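Ectoine hydroxylase (Sphingopyxis alaskensis RB2256, PDB 4Q5O) catalyses the iron- and 2-oxoglutarate-dependent hydroxylation of L-ectoine to 5-hydroxyectoine, a compatible solute that helps cells survive extreme osmotic stress. Local coordinates at residues 54-59 with 235-240; 96-101 with 138-143; 169-174 with 268-273; 175-180 with 263-268; 184-189 with 251-256. All coordinates share one frame; numbering follows the deposited sequence.

How the interactions relate
Interactions 1 to 4 reach the seven-stranded antiparallel sheet. Interaction 3 pairs its central strands 169-175 and 264-273, and interaction 4 continues the pairing past Phe268, which both share. Interaction 2 joins strands 131-141 and 97-101, whereas interaction 1 lies at outer strand 54-57, toward the sheet's other end, about 21 Å away between centres. Interaction 5 belongs to the three-stranded sheet of 149-152, 253-255 and 187-188, and Arg264 ties it to interaction 4. Along the chain, 2 closes before 3, 4 and 5 open, 5 lies within 4 and 4 within 3, and the segments of 1 alternate with theirs. Interactions 2, 3 and 5 bring Lys141, Phe268 and His253 to the iron and 2-oxoglutarate site; 1 lies away from it.

Interaction 1. Residues 54-59 with 235-240; sequences YIVLED and VAPTGK
A chi1 of 77° sets CG of Tyr54 between its backbone N and carbonyl carbon and sends the ring across to Val235 and Pro237, while Val235 carries CG1 anti to its own N (chi1 158°), where it meets the phenol end. Pro237 CG approaches the ring obliquely, 3.8 Å from Tyr54 CE2, and CZ of Tyr54 lies 4.0 Å from Val235 CG1. Two residues on, Val56 CG2 rests against Pro237 CB at 4.0 Å. Side chains thus bridge the edge strand 54-57 of the major sheet and the loop leading into strand 244-248. At the far end Lys240 NZ donates to Asp59 OD1 over 2.7 Å, nearly in line with the C-O bond. Replacing Tyr54 with an alanine would probably open a gap beside Pro237 CG and leave Val235 CG1 without its aromatic partner. The contact therefore grades from apolar packing near Val188 and Leu251 to a salt bridge between two exposed residues, whose charges probably add only modestly to its stability.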
# COMPACT_ATOMS: atom_id res chain seq x y z
N TYR A 54 -20.54 0.53 2.76
CA TYR A 54 -20.17 0.91 1.41
C TYR A 54 -20.60 -0.17 0.43
O TYR A 54 -20.73 -1.34 0.81
CB TYR A 54 -18.66 1.04 1.28
CG TYR A 54 -18.01 -0.32 1.19
CD1 TYR A 54 -17.81 -1.09 2.34
CD2 TYR A 54 -17.66 -0.87 -0.03
CE1 TYR A 54 -17.27 -2.34 2.27
CE2 TYR A 54 -17.10 -2.14 -0.10
CZ TYR A 54 -16.91 -2.86 1.05
OH TYR A 54 -16.36 -4.13 0.99
N ILE A 55 -20.77 0.23 -0.84
CA ILE A 55 -20.87 -0.71 -1.96
C ILE A 55 -20.14 -0.16 -3.19
O ILE A 55 -19.74 1.01 -3.23
CB ILE A 55 -22.32 -1.04 -2.33
CG1 ILE A 55 -23.01 0.22 -2.81
CG2 ILE A 55 -23.05 -1.67 -1.16
CD1 ILE A 55 -24.30 -0.06 -3.49
N VAL A 56 -19.98 -1.02 -4.20
CA VAL A 56 -19.20 -0.73 -5.40
C VAL A 56 -20.06 -0.98 -6.66
O VAL A 56 -20.51 -2.11 -6.91
CB VAL A 56 -17.93 -1.62 -5.44
CG1 VAL A 56 -17.02 -1.21 -6.59
CG2 VAL A 56 -17.16 -1.53 -4.12
N LEU A 57 -20.29 0.06 -7.45
CA LEU A 57 -21.04 -0.08 -8.70
C LEU A 57 -20.05 -0.19 -9.85
O LEU A 57 -19.24 0.70 -10.06
CB LEU A 57 -21.96 1.13 -8.91
CG LEU A 57 -22.77 1.49 -7.67
CD1 LEU A 57 -23.64 2.73 -7.90
CD2 LEU A 57 -23.62 0.33 -7.21
N GLU A 58 -20.11 -1.29 -10.59
CA GLU A 58 -19.24 -1.46 -11.74
C GLU A 58 -20.05 -1.33 -13.03
O GLU A 58 -21.26 -1.62 -13.03
CB GLU A 58 -18.54 -2.81 -11.67
CG GLU A 58 -17.70 -2.97 -10.41
CD GLU A 58 -17.30 -4.42 -10.12
OE1 GLU A 58 -17.98 -5.34 -10.63
OE2 GLU A 58 -16.31 -4.62 -9.38
N ASP A 59 -19.40 -0.88 -14.10
CA ASP A 59 -20.02 -0.84 -15.42
C ASP A 59 -21.32 -0.03 -15.46
O ASP A 59 -22.30 -0.49 -16.02
CB ASP A 59 -20.32 -2.27 -15.91
CG ASP A 59 -19.08 -3.17 -15.94
OD1 ASP A 59 -18.06 -2.76 -16.54
OD2 ASP A 59 -19.13 -4.29 -15.38
N VAL A 235 -10.89 -3.99 4.10
CA VAL A 235 -11.18 -4.28 2.70
C VAL A 235 -10.70 -3.09 1.88
O VAL A 235 -10.70 -1.98 2.38
CB VAL A 235 -12.71 -4.52 2.56
CG1 VAL A 235 -13.20 -4.29 1.14
CG2 VAL A 235 -13.07 -5.92 3.06
N ALA A 236 -10.27 -3.33 0.64
CA ALA A 236 -9.80 -2.26 -0.25
C ALA A 236 -10.34 -2.41 -1.67
O ALA A 236 -9.66 -2.95 -2.54
CB ALA A 236 -8.28 -2.21 -0.26
N PRO A 237 -11.56 -1.93 -1.91
CA PRO A 237 -12.25 -1.92 -3.20
C PRO A 237 -11.41 -1.41 -4.37
O PRO A 237 -11.02 -0.24 -4.39
CB PRO A 237 -13.42 -0.98 -2.96
CG PRO A 237 -13.75 -1.20 -1.53
CD PRO A 237 -12.43 -1.47 -0.82
N THR A 238 -11.16 -2.29 -5.33
CA THR A 238 -10.41 -1.96 -6.54
C THR A 238 -11.38 -1.91 -7.73
O THR A 238 -12.56 -2.21 -7.57
CB THR A 238 -9.32 -3.00 -6.80
OG1 THR A 238 -9.92 -4.21 -7.30
CG2 THR A 238 -8.50 -3.26 -5.51
N GLY A 239 -10.89 -1.54 -8.92
CA GLY A 239 -11.76 -1.35 -10.07
C GLY A 239 -11.16 -0.65 -11.28
O GLY A 239 -10.29 0.21 -11.15
N LYS A 240 -11.62 -1.01 -12.46
CA LYS A 240 -11.22 -0.30 -13.68
C LYS A 240 -11.84 1.10 -13.64
O LYS A 240 -12.81 1.33 -12.91
CB LYS A 240 -11.70 -1.06 -14.92
CG LYS A 240 -13.19 -1.31 -14.95
CD LYS A 240 -13.61 -2.02 -16.23
CE LYS A 240 -15.11 -2.23 -16.24
NZ LYS A 240 -15.70 -2.07 -17.61

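Interaction 2. Residues 96-101 with 138-143; sequences EIRSIF and LNYKPG. With AKG (2-oxoglutaric acid), chain D.
Strands 97-101 and 138-141 are antiparallel neighbours in the major sheet of a double-stranded beta-helix of the cupin type, the fold of the PhyH dioxygenases. Ile100 and Leu138 form a hydrogen-bonded pair: Ile100 N donates to Leu138 O at 3.1 Å, and Leu138 N returns a bond to Ile100 O. Their side chains lie side by side on one face. The other face carries Ser99 and Asn139, with Ser99 OG 2.9 Å from Asn139 OD1; the hydroxyl proton could go there or to Arg98 O, whereas Asn139 ND2 is hydrogen-bonded to Asn266 OD1 on the next strand. Arg98 and Ser99 together oppose Val89 in a classic beta bulge. The Arg98 chain, bent at chi2 (-65°), brings its guanidinium across Pro142, just past the strand end. There CG of Pro142 sits over one face of the guanidinium, 3.6 Å from NH2 of Arg98, while NH1 of Arg98 comes to the edge of the Tyr140 ring and also donates to Ile97 O at 2.8 Å. Past Asn139 the strand supplies the cosubstrate site: Lys141, bent at chi3 and chi4, donates from NZ to O3 of 2-oxoglutarate at 3.0 Å.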
# COMPACT_ATOMS: atom_id res chain seq x y z
N GLU A 96 2.74 21.21 -9.39
CA GLU A 96 1.86 20.18 -9.88
C GLU A 96 0.58 20.19 -9.04
O GLU A 96 0.63 20.14 -7.81
CB GLU A 96 2.57 18.82 -9.82
N ILE A 97 -0.56 20.28 -9.71
CA ILE A 97 -1.84 20.22 -9.02
C ILE A 97 -2.00 18.87 -8.36
O ILE A 97 -1.50 17.86 -8.83
CB ILE A 97 -2.99 20.40 -9.99
CG1 ILE A 97 -2.60 19.84 -11.36
CG2 ILE A 97 -3.33 21.87 -10.12
CD1 ILE A 97 -2.81 18.33 -11.53
N ARG A 98 -2.72 18.85 -7.26
CA ARG A 98 -3.04 17.59 -6.65
C ARG A 98 -4.55 17.52 -6.42
O ARG A 98 -5.15 16.45 -6.39
CB ARG A 98 -2.24 17.43 -5.35
CG ARG A 98 -0.73 17.32 -5.60
CD ARG A 98 -0.38 16.03 -6.38
NE ARG A 98 1.05 15.90 -6.68
CZ ARG A 98 1.59 16.02 -7.89
NH1 ARG A 98 0.82 16.27 -8.95
NH2 ARG A 98 2.90 15.88 -8.06
N SER A 99 -5.18 18.68 -6.31
CA SER A 99 -6.61 18.71 -6.08
C SER A 99 -7.23 19.98 -6.59
O SER A 99 -6.58 21.03 -6.65
CB SER A 99 -6.90 18.59 -4.59
OG SER A 99 -6.40 17.37 -4.11
N ILE A 100 -8.49 19.88 -6.99
CA ILE A 100 -9.29 21.05 -7.28
C ILE A 100 -10.61 20.85 -6.53
O ILE A 100 -11.29 19.84 -6.75
CB ILE A 100 -9.52 21.20 -8.79
CG1 ILE A 100 -8.19 21.17 -9.53
CG2 ILE A 100 -10.27 22.48 -9.09
CD1 ILE A 100 -8.30 20.83 -11.00
N PHE A 101 -10.96 21.76 -5.62
CA PHE A 101 -12.23 21.66 -4.90
C PHE A 101 -13.32 22.30 -5.74
O PHE A 101 -13.03 22.92 -6.75
CB PHE A 101 -12.16 22.32 -3.51
CG PHE A 101 -11.36 21.55 -2.50
CD1 PHE A 101 -10.05 21.90 -2.20
CD2 PHE A 101 -11.92 20.46 -1.85
CE1 PHE A 101 -9.32 21.17 -1.28
CE2 PHE A 101 -11.19 19.73 -0.91
CZ PHE A 101 -9.89 20.09 -0.63
N LEU A 138 -11.58 16.96 -7.39
CA LEU A 138 -10.90 16.12 -8.39
C LEU A 138 -9.46 15.93 -7.93
O LEU A 138 -8.77 16.91 -7.64
CB LEU A 138 -10.94 16.75 -9.78
CG LEU A 138 -10.13 16.09 -10.91
CD1 LEU A 138 -10.80 14.84 -11.47
CD2 LEU A 138 -9.87 17.08 -12.03
N ASN A 139 -9.03 14.66 -7.87
CA ASN A 139 -7.74 14.28 -7.28
C ASN A 139 -6.81 13.60 -8.25
O ASN A 139 -7.16 12.60 -8.85
CB ASN A 139 -7.94 13.27 -6.14
CG ASN A 139 -8.47 13.90 -4.90
OD1 ASN A 139 -8.00 14.95 -4.47
ND2 ASN A 139 -9.48 13.27 -4.30
N TYR A 140 -5.61 14.13 -8.39
CA TYR A 140 -4.55 13.43 -9.08
C TYR A 140 -3.45 13.07 -8.06
O TYR A 140 -2.80 13.96 -7.52
CB TYR A 140 -3.98 14.28 -10.22
CG TYR A 140 -2.89 13.56 -10.99
CD1 TYR A 140 -3.21 12.67 -12.00
CD2 TYR A 140 -1.54 13.74 -10.66
CE1 TYR A 140 -2.23 11.99 -12.67
CE2 TYR A 140 -0.54 13.06 -11.34
CZ TYR A 140 -0.89 12.18 -12.35
OH TYR A 140 0.09 11.49 -13.05
N LYS A 141 -3.25 11.78 -7.77
CA LYS A 141 -2.13 11.37 -6.93
C LYS A 141 -1.10 10.58 -7.76
O LYS A 141 -1.34 9.43 -8.13
CB LYS A 141 -2.60 10.58 -5.69
CG LYS A 141 -3.58 11.37 -4.77
CD LYS A 141 -3.67 10.83 -3.31
CE LYS A 141 -4.73 9.71 -3.10
NZ LYS A 141 -6.17 10.16 -3.01
N PRO A 142 0.06 11.20 -8.04
CA PRO A 142 1.00 10.61 -8.99
C PRO A 142 1.64 9.37 -8.38
O PRO A 142 1.56 9.17 -7.16
CB PRO A 142 2.06 11.70 -9.15
CG PRO A 142 2.11 12.33 -7.76
CD PRO A 142 0.68 12.28 -7.24
N GLY A 143 2.26 8.54 -9.21
CA GLY A 143 2.94 7.37 -8.71
C GLY A 143 4.31 7.74 -8.16
O GLY A 143 4.69 8.90 -8.19
C1 AKG D . -10.32 11.83 -0.23
O1 AKG D . -9.46 12.60 -0.76
O2 AKG D . -11.55 11.98 -0.55
C2 AKG D . -9.89 10.75 0.77
O5 AKG D . -10.38 10.68 1.89
C3 AKG D . -8.85 9.72 0.40
C4 AKG D . -7.61 10.03 1.20
C5 AKG D . -7.06 11.34 0.68
O3 AKG D . -6.22 11.33 -0.27
O4 AKG D . -7.43 12.44 1.18

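Interaction 3. Residues 169-174 with 268-273; sequences ALSMSV and FLVYNA. With AKG (2-oxoglutaric acid), chain D.
Met172 passes the CD2-CE2 side of the Tyr271 ring obliquely. Its CB lies 3.7 Å from Leu269 O, its CG 3.8 Å from Tyr271 CE2, and its SD 3.9 Å from the same CE2, an oblique Met-aromatic contact; the methyl CE ends beside that carbon too. Leu170 CD1 adds a second apolar neighbour at Tyr271 CD2. Beneath these side chains the antiparallel strands are joined by two hydrogen-bonded pairs, Leu170 with Tyr271 and Met172 with Leu269, each closed by two N-H to O=C bonds, such as Leu269 N to Met172 O at 2.9 Å. The opposite face of the sheet looks into the active site. There Phe268, its CG anti to the backbone N (chi1 -176°), packs CE1 and CZ against Ser171 CB, and O2 of 2-oxoglutarate sits over the centre of the ring, 3.4 Å above its plane. With the Phe268 ring cut back to an alanine here, Ser171 CB would probably lose its neighbour and the cosubstrate carboxylate the flat wall under O2. On this catalytic face helix 154-162 brings iron ligand Asp154 next to Ser171 and Phe268, and Trp158 against Val270. On the other, helix 117-127 covers Leu170 and Tyr271, whose OH is hydrogen-bonded to Ala114 O. Within the sheet, strand 131-141 is the next neighbour of 264-273, and its side chains touch Leu269 and Tyr271.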
# COMPACT_ATOMS: atom_id res chain seq x y z
N ALA A 169 -25.19 11.67 5.18
CA ALA A 169 -24.43 11.94 3.95
C ALA A 169 -23.62 10.74 3.46
O ALA A 169 -23.29 9.84 4.25
CB ALA A 169 -23.51 13.15 4.14
N LEU A 170 -23.30 10.73 2.17
CA LEU A 170 -22.43 9.69 1.64
C LEU A 170 -21.43 10.27 0.65
O LEU A 170 -21.66 11.33 0.05
CB LEU A 170 -23.23 8.56 1.01
CG LEU A 170 -24.28 8.93 -0.04
CD1 LEU A 170 -23.67 8.99 -1.43
CD2 LEU A 170 -25.44 7.94 -0.02
N SER A 171 -20.32 9.55 0.46
CA SER A 171 -19.30 9.94 -0.49
C SER A 171 -19.25 8.95 -1.65
O SER A 171 -19.46 7.74 -1.47
CB SER A 171 -17.94 10.02 0.20
OG SER A 171 -18.06 10.62 1.47
N MET A 172 -18.98 9.47 -2.84
CA MET A 172 -18.86 8.69 -4.06
C MET A 172 -17.51 8.98 -4.66
O MET A 172 -17.19 10.13 -4.95
CB MET A 172 -19.94 9.09 -5.07
CG MET A 172 -21.36 8.84 -4.59
SD MET A 172 -22.47 8.36 -5.95
CE MET A 172 -23.96 8.05 -5.00
N SER A 173 -16.71 7.94 -4.82
CA SER A 173 -15.44 8.10 -5.49
C SER A 173 -15.56 7.47 -6.86
O SER A 173 -15.87 6.28 -6.99
CB SER A 173 -14.32 7.45 -4.69
OG SER A 173 -13.11 7.47 -5.44
N VAL A 174 -15.35 8.26 -7.90
CA VAL A 174 -15.44 7.75 -9.25
C VAL A 174 -14.04 7.57 -9.77
O VAL A 174 -13.32 8.54 -9.98
CB VAL A 174 -16.15 8.73 -10.17
CG1 VAL A 174 -16.36 8.10 -11.52
CG2 VAL A 174 -17.47 9.16 -9.53
N PHE A 268 -14.25 12.88 -6.53
CA PHE A 268 -14.89 12.65 -5.23
C PHE A 268 -16.12 13.56 -5.04
O PHE A 268 -16.03 14.78 -5.20
CB PHE A 268 -13.86 12.88 -4.14
CG PHE A 268 -14.35 12.60 -2.76
CD1 PHE A 268 -14.72 11.32 -2.40
CD2 PHE A 268 -14.41 13.61 -1.80
CE1 PHE A 268 -15.16 11.05 -1.11
CE2 PHE A 268 -14.85 13.34 -0.50
CZ PHE A 268 -15.23 12.06 -0.16
N LEU A 269 -17.26 12.97 -4.69
CA LEU A 269 -18.55 13.69 -4.61
C LEU A 269 -19.33 13.40 -3.34
O LEU A 269 -19.84 12.30 -3.15
CB LEU A 269 -19.45 13.27 -5.77
CG LEU A 269 -19.03 13.67 -7.16
CD1 LEU A 269 -20.00 13.08 -8.20
CD2 LEU A 269 -19.00 15.19 -7.21
N VAL A 270 -19.47 14.40 -2.48
CA VAL A 270 -20.19 14.22 -1.23
C VAL A 270 -21.65 14.67 -1.33
O VAL A 270 -21.94 15.86 -1.46
CB VAL A 270 -19.50 15.00 -0.11
CG1 VAL A 270 -20.09 14.60 1.23
CG2 VAL A 270 -18.01 14.76 -0.15
N TYR A 271 -22.58 13.73 -1.25
CA TYR A 271 -24.00 14.07 -1.24
C TYR A 271 -24.53 14.17 0.19
O TYR A 271 -24.40 13.25 0.99
CB TYR A 271 -24.80 13.00 -1.99
CG TYR A 271 -24.52 12.92 -3.47
CD1 TYR A 271 -25.34 13.58 -4.39
CD2 TYR A 271 -23.45 12.17 -3.96
CE1 TYR A 271 -25.10 13.50 -5.75
CE2 TYR A 271 -23.20 12.09 -5.32
CZ TYR A 271 -24.03 12.76 -6.21
OH TYR A 271 -23.80 12.68 -7.56
N ASN A 272 -25.12 15.32 0.52
CA ASN A 272 -25.78 15.53 1.80
C ASN A 272 -27.26 15.70 1.53
O ASN A 272 -27.64 16.31 0.54
CB ASN A 272 -25.21 16.78 2.46
CG ASN A 272 -25.62 16.93 3.90
OD1 ASN A 272 -25.70 15.95 4.63
ND2 ASN A 272 -25.89 18.16 4.31
N ALA A 273 -28.12 15.13 2.37
CA ALA A 273 -29.55 15.34 2.21
C ALA A 273 -29.87 16.78 2.60
O ALA A 273 -29.24 17.33 3.52
CB ALA A 273 -30.33 14.38 3.08
C1 AKG D . -10.32 11.83 -0.23
O1 AKG D . -9.46 12.60 -0.76
O2 AKG D . -11.55 11.98 -0.55
C2 AKG D . -9.89 10.75 0.77
O5 AKG D . -10.38 10.68 1.89
C3 AKG D . -8.85 9.72 0.40
C4 AKG D . -7.61 10.03 1.20
C5 AKG D . -7.06 11.34 0.68
O3 AKG D . -6.22 11.33 -0.27
O4 AKG D . -7.43 12.44 1.18

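Interaction 4. Residues 175-180 with 263-268; sequences LLAENT and PRANAF. With AKG (2-oxoglutaric acid), chain D.
Ala265 O accepts two successive backbone N-H groups, Leu176 N at 2.8 Å and Ala177 N at 3.1 Å, both reaching it from the same face of its carbonyl plane. Just before them Leu175 and Asn266 face each other as a non-hydrogen-bonded antiparallel pair. The CB of Ala265 touches CB of Leu176 at 4.2 Å and CB of Ala177 at 4.1 Å, and Ala177 CB also lies near Pro263 O. Two residues opposite one is the pattern of a classic beta bulge, placed here where strand 169-175 of the major sheet gives way to the loop toward strand 187-188. Leu176 continues outward to Leu138 and to Ala73 of helix 63-78. Further along, Asn179 OD1 approaches the aliphatic part of Arg264, 3.4 Å from its CG, with the amide and guanidinium planes 62° apart. The guanidinium itself is hydrogen-bonded through NH1 to Gly184 O, and Arg264 packs against Lys141, a residue that binds 2-oxoglutarate. Asn266 reaches the neighbouring strand, its ND2 bonded to Ser173 OG.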
# COMPACT_ATOMS: atom_id res chain seq x y z
N LEU A 175 -13.64 6.31 -9.96
CA LEU A 175 -12.26 6.02 -10.32
C LEU A 175 -11.98 6.51 -11.71
O LEU A 175 -12.65 6.10 -12.65
CB LEU A 175 -12.01 4.53 -10.26
CG LEU A 175 -12.15 3.86 -8.91
CD1 LEU A 175 -11.50 2.50 -8.99
CD2 LEU A 175 -11.52 4.71 -7.81
N LEU A 176 -10.99 7.39 -11.85
CA LEU A 176 -10.53 7.82 -13.16
C LEU A 176 -9.24 7.13 -13.64
O LEU A 176 -8.96 7.08 -14.84
CB LEU A 176 -10.40 9.34 -13.21
CG LEU A 176 -11.66 10.17 -12.97
CD1 LEU A 176 -11.28 11.63 -12.98
CD2 LEU A 176 -12.77 9.88 -14.00
N ALA A 177 -8.44 6.60 -12.71
CA ALA A 177 -7.35 5.69 -13.09
C ALA A 177 -7.56 4.35 -12.41
O ALA A 177 -8.30 4.26 -11.42
CB ALA A 177 -6.00 6.26 -12.72
N GLU A 178 -6.92 3.31 -12.93
CA GLU A 178 -7.02 1.97 -12.33
C GLU A 178 -6.47 1.98 -10.89
O GLU A 178 -5.40 2.55 -10.65
CB GLU A 178 -6.24 0.99 -13.21
CG GLU A 178 -6.02 -0.37 -12.62
CD GLU A 178 -7.32 -1.09 -12.42
OE1 GLU A 178 -8.09 -1.14 -13.41
OE2 GLU A 178 -7.60 -1.59 -11.29
N ASN A 179 -7.22 1.40 -9.93
CA ASN A 179 -6.70 1.07 -8.58
C ASN A 179 -6.47 -0.44 -8.44
O ASN A 179 -7.42 -1.20 -8.27
CB ASN A 179 -7.68 1.44 -7.47
CG ASN A 179 -7.56 2.88 -7.01
OD1 ASN A 179 -6.62 3.60 -7.33
ND2 ASN A 179 -8.54 3.30 -6.21
N THR A 180 -5.21 -0.87 -8.51
CA THR A 180 -4.87 -2.27 -8.29
C THR A 180 -4.65 -2.40 -6.79
O THR A 180 -4.69 -1.39 -6.11
CB THR A 180 -3.60 -2.58 -9.07
OG1 THR A 180 -2.50 -1.89 -8.46
CG2 THR A 180 -3.77 -2.09 -10.51
N PRO A 263 -0.46 6.18 -11.32
CA PRO A 263 -1.11 7.28 -10.61
C PRO A 263 -2.46 6.86 -10.06
O PRO A 263 -3.09 5.91 -10.57
CB PRO A 263 -1.34 8.31 -11.71
CG PRO A 263 -1.52 7.48 -12.93
CD PRO A 263 -0.46 6.41 -12.78
N ARG A 264 -2.90 7.54 -9.02
CA ARG A 264 -4.25 7.43 -8.52
C ARG A 264 -4.98 8.68 -9.04
O ARG A 264 -4.43 9.78 -8.99
CB ARG A 264 -4.25 7.37 -6.99
CG ARG A 264 -4.32 5.95 -6.36
CD ARG A 264 -4.26 6.00 -4.80
NE ARG A 264 -3.09 6.76 -4.31
CZ ARG A 264 -2.71 6.89 -3.03
NH1 ARG A 264 -3.37 6.31 -2.03
NH2 ARG A 264 -1.63 7.62 -2.76
N ALA A 265 -6.20 8.51 -9.56
CA ALA A 265 -7.01 9.66 -9.95
C ALA A 265 -8.50 9.35 -9.78
O ALA A 265 -8.96 8.25 -10.13
CB ALA A 265 -6.71 10.07 -11.38
N ASN A 266 -9.26 10.30 -9.23
CA ASN A 266 -10.67 10.06 -8.96
C ASN A 266 -11.48 11.34 -8.83
O ASN A 266 -10.94 12.40 -8.49
CB ASN A 266 -10.87 9.19 -7.70
CG ASN A 266 -10.62 9.95 -6.40
OD1 ASN A 266 -9.58 10.60 -6.22
ND2 ASN A 266 -11.57 9.87 -5.47
N ALA A 267 -12.77 11.25 -9.11
CA ALA A 267 -13.69 12.34 -8.84
C ALA A 267 -14.45 12.04 -7.54
O ALA A 267 -15.20 11.06 -7.45
CB ALA A 267 -14.66 12.50 -9.99
N PHE A 268 -14.25 12.88 -6.53
CA PHE A 268 -14.89 12.65 -5.23
C PHE A 268 -16.12 13.56 -5.04
O PHE A 268 -16.03 14.78 -5.20
CB PHE A 268 -13.86 12.88 -4.14
CG PHE A 268 -14.35 12.60 -2.76
CD1 PHE A 268 -14.72 11.32 -2.40
CD2 PHE A 268 -14.41 13.61 -1.80
CE1 PHE A 268 -15.16 11.05 -1.11
CE2 PHE A 268 -14.85 13.34 -0.50
CZ PHE A 268 -15.23 12.06 -0.16
C1 AKG D . -10.32 11.83 -0.23
O1 AKG D . -9.46 12.60 -0.76
O2 AKG D . -11.55 11.98 -0.55
C2 AKG D . -9.89 10.75 0.77
O5 AKG D . -10.38 10.68 1.89
C3 AKG D . -8.85 9.72 0.40
C4 AKG D . -7.61 10.03 1.20
C5 AKG D . -7.06 11.34 0.68
O3 AKG D . -6.22 11.33 -0.27
O4 AKG D . -7.43 12.44 1.18
O HOH W 1 -3.50 3.84 -11.73

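Interaction 5. Residues 184-189 with 251-256; sequences GPLMVI and LMHGSN. With FE (Fe (III) ion), chain C.
His253, one arm of the two-histidine, one-carboxylate facial triad, binds iron through NE2 at 2.4 Å and is flanked by Leu186, whose CD1 lies 3.6 Å from the imidazole CD2 of His253. His152 and Asp154 complete the triad, and both 2-oxoglutarate and the hydroxyectoine product touch the His253 ring. The second shell fixes that ring's rotation: ND1 of His253 donates to Leu251 O at 3.1 Å with an angle of 155°, which leaves NE2 facing the metal. His253 and Val188 point to the same face of the sheet. Val188 backs the Leu251 side chain, its CB 3.6 Å from CD2 of Leu251. Beneath them the antiparallel strands 187-188 and 253-255 of the three-stranded sheet are tied by Met187 N to Gly254 O at 2.7 Å and Ile189 N to Met252 O at 3.1 Å, with a weak return bond from Gly254 N to Met187 O. Ile189 and Met252 run side by side toward helix 222-232. At the other end Asn256 OD1 accepts from Ile259 N of the second subunit, while the Met187 methyl CE rests 3.6 Å from Asn256 ND2.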
# COMPACT_ATOMS: atom_id res chain seq x y z
N GLY A 184 -1.85 1.94 -3.62
CA GLY A 184 -2.43 2.65 -2.50
C GLY A 184 -3.91 2.93 -2.66
O GLY A 184 -4.34 4.07 -2.53
N PRO A 185 -4.71 1.88 -2.90
CA PRO A 185 -6.14 2.14 -3.09
C PRO A 185 -6.82 2.47 -1.76
O PRO A 185 -6.35 2.06 -0.70
CB PRO A 185 -6.65 0.82 -3.65
CG PRO A 185 -5.77 -0.19 -3.00
CD PRO A 185 -4.41 0.44 -2.84
N LEU A 186 -7.91 3.23 -1.81
CA LEU A 186 -8.67 3.56 -0.61
C LEU A 186 -8.99 2.29 0.18
O LEU A 186 -9.38 1.27 -0.41
CB LEU A 186 -9.96 4.31 -0.98
CG LEU A 186 -10.93 4.60 0.17
CD1 LEU A 186 -10.35 5.63 1.13
CD2 LEU A 186 -12.33 5.02 -0.35
N MET A 187 -8.81 2.35 1.50
CA MET A 187 -9.08 1.22 2.40
C MET A 187 -10.21 1.58 3.35
O MET A 187 -10.28 2.70 3.84
CB MET A 187 -7.85 0.88 3.26
CG MET A 187 -6.76 0.16 2.53
SD MET A 187 -5.35 -0.21 3.62
CE MET A 187 -4.85 1.45 4.10
N VAL A 188 -11.09 0.62 3.62
CA VAL A 188 -12.19 0.88 4.53
C VAL A 188 -12.22 -0.22 5.58
O VAL A 188 -11.70 -1.31 5.35
CB VAL A 188 -13.55 1.05 3.80
CG1 VAL A 188 -13.39 2.01 2.63
CG2 VAL A 188 -14.06 -0.29 3.29
N ILE A 189 -12.80 0.09 6.74
CA ILE A 189 -13.06 -0.88 7.79
C ILE A 189 -14.57 -1.09 7.85
O ILE A 189 -15.30 -0.31 8.47
CB ILE A 189 -12.55 -0.36 9.17
CG1 ILE A 189 -11.06 -0.04 9.10
CG2 ILE A 189 -12.85 -1.36 10.28
CD1 ILE A 189 -10.50 0.55 10.37
N LEU A 251 -17.98 6.19 7.70
CA LEU A 251 -17.17 4.97 7.55
C LEU A 251 -15.67 5.24 7.73
O LEU A 251 -15.11 6.11 7.05
CB LEU A 251 -17.42 4.27 6.20
CG LEU A 251 -16.63 3.00 5.89
CD1 LEU A 251 -17.10 1.80 6.70
CD2 LEU A 251 -16.73 2.71 4.40
N MET A 252 -15.03 4.51 8.64
CA MET A 252 -13.59 4.72 8.87
C MET A 252 -12.78 4.32 7.62
O MET A 252 -12.87 3.19 7.14
CB MET A 252 -13.12 3.96 10.12
CG MET A 252 -11.76 4.39 10.66
SD MET A 252 -11.59 6.05 11.36
CE MET A 252 -12.45 5.87 12.92
N HIS A 253 -12.01 5.26 7.08
CA HIS A 253 -11.18 4.99 5.90
C HIS A 253 -9.79 5.64 5.92
O HIS A 253 -9.43 6.34 6.86
CB HIS A 253 -11.93 5.32 4.60
CG HIS A 253 -12.22 6.77 4.41
ND1 HIS A 253 -13.39 7.36 4.85
CD2 HIS A 253 -11.51 7.76 3.81
CE1 HIS A 253 -13.38 8.64 4.54
NE2 HIS A 253 -12.25 8.91 3.91
N GLY A 254 -9.02 5.40 4.86
CA GLY A 254 -7.63 5.83 4.77
C GLY A 254 -6.94 5.13 3.60
O GLY A 254 -7.55 4.29 2.95
N SER A 255 -5.70 5.48 3.31
CA SER A 255 -4.97 4.78 2.26
C SER A 255 -3.47 4.73 2.53
O SER A 255 -2.93 5.58 3.24
CB SER A 255 -5.23 5.44 0.92
OG SER A 255 -4.77 6.77 0.94
N ASN A 256 -2.81 3.73 1.99
CA ASN A 256 -1.36 3.68 2.06
C ASN A 256 -0.71 4.51 0.97
O ASN A 256 -1.39 5.06 0.09
CB ASN A 256 -0.90 2.23 1.98
CG ASN A 256 -1.21 1.48 3.24
OD1 ASN A 256 -1.12 2.04 4.33
ND2 ASN A 256 -1.60 0.22 3.11
FE FE C . -12.06 11.24 3.60